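Side-chain contact in CDC48 domain-containing protein (Pyrococcus horikoshii, PDB 4UZR), which is of unknown function but may bind ATP, and assembles into a dodecamer with a 12-bladed beta-propeller: residues V102-F105 with E111-R114. Sequence-based numbering, arbitrary orientation.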
ATOM      1  N   VAL A 102     -24.760  -0.551  22.274  1.00 62.27           N
ATOM      2  CA  VAL A 102     -23.568  -0.420  21.445  1.00 42.34           C
ATOM      3  C   VAL A 102     -22.635   0.652  22.000  1.00 60.25           C
ATOM      4  O   VAL A 102     -23.042   1.797  22.211  1.00 66.26           O
ATOM      5  CB  VAL A 102     -23.924  -0.081  19.988  1.00 55.14           C
ATOM      6  CG1 VAL A 102     -22.660   0.094  19.160  1.00 43.80           C
ATOM      7  CG2 VAL A 102     -24.804  -1.168  19.394  1.00 60.08           C
ATOM      8  N   LEU A 103     -21.387   0.264  22.245  1.00 47.24           N
ATOM      9  CA  LEU A 103     -20.379   1.181  22.765  1.00 40.72           C
ATOM     10  C   LEU A 103     -19.171   1.236  21.839  1.00 51.56           C
ATOM     11  O   LEU A 103     -18.671   0.205  21.391  1.00 52.18           O
ATOM     12  CB  LEU A 103     -19.946   0.756  24.167  1.00 39.98           C
ATOM     13  CG  LEU A 103     -21.040   0.786  25.237  1.00 52.41           C
ATOM     14  CD1 LEU A 103     -21.559  -0.615  25.525  1.00 50.31           C
ATOM     15  CD2 LEU A 103     -20.516   1.435  26.505  1.00 48.92           C
ATOM     16  N   ILE A 104     -18.703   2.446  21.557  1.00 49.33           N
ATOM     17  CA  ILE A 104     -17.579   2.645  20.653  1.00 45.12           C
ATOM     18  C   ILE A 104     -16.401   3.312  21.357  1.00 54.37           C
ATOM     19  O   ILE A 104     -16.540   4.396  21.942  1.00 72.64           O
ATOM     20  CB  ILE A 104     -17.990   3.481  19.426  1.00 50.97           C
ATOM     21  CG1 ILE A 104     -19.133   2.793  18.676  1.00 45.85           C
ATOM     22  CG2 ILE A 104     -16.801   3.694  18.500  1.00 43.56           C
ATOM     23  CD1 ILE A 104     -19.748   3.644  17.587  1.00 38.18           C
ATOM     24  N   PHE A 105     -15.254   2.637  21.294  1.00 44.57           N
ATOM     25  CA  PHE A 105     -14.009   3.089  21.899  1.00 56.64           C
ATOM     26  C   PHE A 105     -12.948   3.308  20.824  1.00 62.98           C
ATOM     27  O   PHE A 105     -13.045   2.762  19.724  1.00 52.83           O
ATOM     28  CB  PHE A 105     -13.476   2.030  22.868  1.00 57.82           C
ATOM     29  CG  PHE A 105     -14.416   1.685  23.986  1.00 61.21           C
ATOM     30  CD1 PHE A 105     -14.384   2.388  25.178  1.00 49.26           C
ATOM     31  CD2 PHE A 105     -15.318   0.639  23.853  1.00 60.80           C
ATOM     32  CE1 PHE A 105     -15.242   2.065  26.215  1.00 56.72           C
ATOM     33  CE2 PHE A 105     -16.180   0.310  24.887  1.00 52.11           C
ATOM     34  CZ  PHE A 105     -16.141   1.025  26.068  1.00 56.17           C
ATOM     35  N   GLU A 111     -13.891   6.044  25.774  1.00 73.73           N
ATOM     36  CA  GLU A 111     -15.242   5.905  25.252  1.00 70.73           C
ATOM     37  C   GLU A 111     -15.573   7.039  24.289  1.00 69.84           C
ATOM     38  O   GLU A 111     -15.519   8.215  24.653  1.00 59.41           O
ATOM     39  CB  GLU A 111     -16.263   5.864  26.388  1.00 74.87           C
ATOM     40  CG  GLU A 111     -17.694   5.683  25.913  1.00 43.63           C
ATOM     41  CD  GLU A 111     -18.653   5.390  27.047  1.00 64.99           C
ATOM     42  OE1 GLU A 111     -18.339   4.522  27.887  1.00 75.63           O
ATOM     43  OE2 GLU A 111     -19.717   6.037  27.103  1.00 71.38           O
ATOM     44  N   LEU A 112     -15.909   6.673  23.056  1.00 62.86           N
ATOM     45  CA  LEU A 112     -16.308   7.647  22.052  1.00 59.19           C
ATOM     46  C   LEU A 112     -17.822   7.743  21.991  1.00 55.70           C
ATOM     47  O   LEU A 112     -18.373   8.816  21.749  1.00 48.73           O
ATOM     48  CB  LEU A 112     -15.769   7.261  20.674  1.00 51.00           C
ATOM     49  CG  LEU A 112     -14.256   7.224  20.484  1.00 56.03           C
ATOM     50  CD1 LEU A 112     -13.925   6.815  19.062  1.00 40.85           C
ATOM     51  CD2 LEU A 112     -13.652   8.576  20.812  1.00 50.95           C
ATOM     52  N   TYR A 113     -18.497   6.619  22.219  1.00 70.12           N
ATOM     53  CA  TYR A 113     -19.955   6.611  22.126  1.00 58.52           C
ATOM     54  C   TYR A 113     -20.621   5.504  22.942  1.00 51.57           C
ATOM     55  O   TYR A 113     -20.055   4.431  23.139  1.00 67.22           O
ATOM     56  CB  TYR A 113     -20.381   6.513  20.656  1.00 61.59           C
ATOM     57  CG  TYR A 113     -21.875   6.428  20.430  1.00 56.97           C
ATOM     58  CD1 TYR A 113     -22.663   7.573  20.429  1.00 44.35           C
ATOM     59  CD2 TYR A 113     -22.499   5.204  20.218  1.00 47.67           C
ATOM     60  CE1 TYR A 113     -24.027   7.504  20.220  1.00 52.86           C
ATOM     61  CE2 TYR A 113     -23.868   5.125  20.012  1.00 50.54           C
ATOM     62  CZ  TYR A 113     -24.625   6.277  20.011  1.00 57.15           C
ATOM     63  OH  TYR A 113     -25.985   6.207  19.806  1.00 69.70           O
ATOM     64  N   ARG A 114     -21.824   5.787  23.427  1.00 52.00           N
ATOM     65  CA  ARG A 114     -22.662   4.785  24.073  1.00 44.83           C
ATOM     66  C   ARG A 114     -24.107   5.008  23.635  1.00 58.91           C
ATOM     67  O   ARG A 114     -24.612   6.131  23.676  1.00 61.31           O
ATOM     68  CB  ARG A 114     -22.533   4.839  25.600  1.00 62.96           C
ATOM     69  CG  ARG A 114     -22.865   6.177  26.236  1.00 80.87           C
ATOM     70  CD  ARG A 114     -22.916   6.067  27.755  1.00 88.45           C
ATOM     71  NE  ARG A 114     -21.664   5.567  28.315  1.00 88.20           N
ATOM     72  CZ  ARG A 114     -21.536   4.400  28.943  1.00 82.38           C
ATOM     73  NH1 ARG A 114     -22.585   3.604  29.090  1.00 88.99           N
ATOM     74  NH2 ARG A 114     -20.355   4.029  29.420  1.00 76.90           N
TER
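Ile-104 meets both Leu-112 and Tyr-113 across two antiparallel strands. Its carbonyl O accepts two backbone N-H groups, from Leu-112 N at 2.6 Å and from Tyr-113 N at 3.0 Å, while Ile-104 N bonds back to Tyr-113 O. The packed side is the face of Ile-104 and Tyr-113: Ile-104 CB lies 4.1 Å from Tyr-113 CB, and with CG1 anti to the carbonyl carbon (chi1 -58°), CD1 comes obliquely to CD2 of the tyrosine ring. Ile-141 and Val-130 close over the isoleucine. On the face of Phe-105 and Glu-111, Phe-105 CD1 lies 3.6 Å from Glu-111 CA, its ring nearly perpendicular to the carboxylate (86°). With an alanine instead of Phe-105, a gap is likely to open between Val-95 and the Glu-111 backbone, leaving the glutamate stem less firmly held. The looser, partly exposed side belongs to Arg-114, whose guanidinium faces the Glu-111 carboxylate in a salt bridge modelled too short for its exact geometry to be trusted, and carries Leu-103 CD2 over one face; Lys-11 of a second subunit packs nearby. Leu-112 and Tyr-113 opposite the single Ile-104 form a classic beta bulge, set in a hairpin of a four-stranded antiparallel sheet, as in a propeller blade.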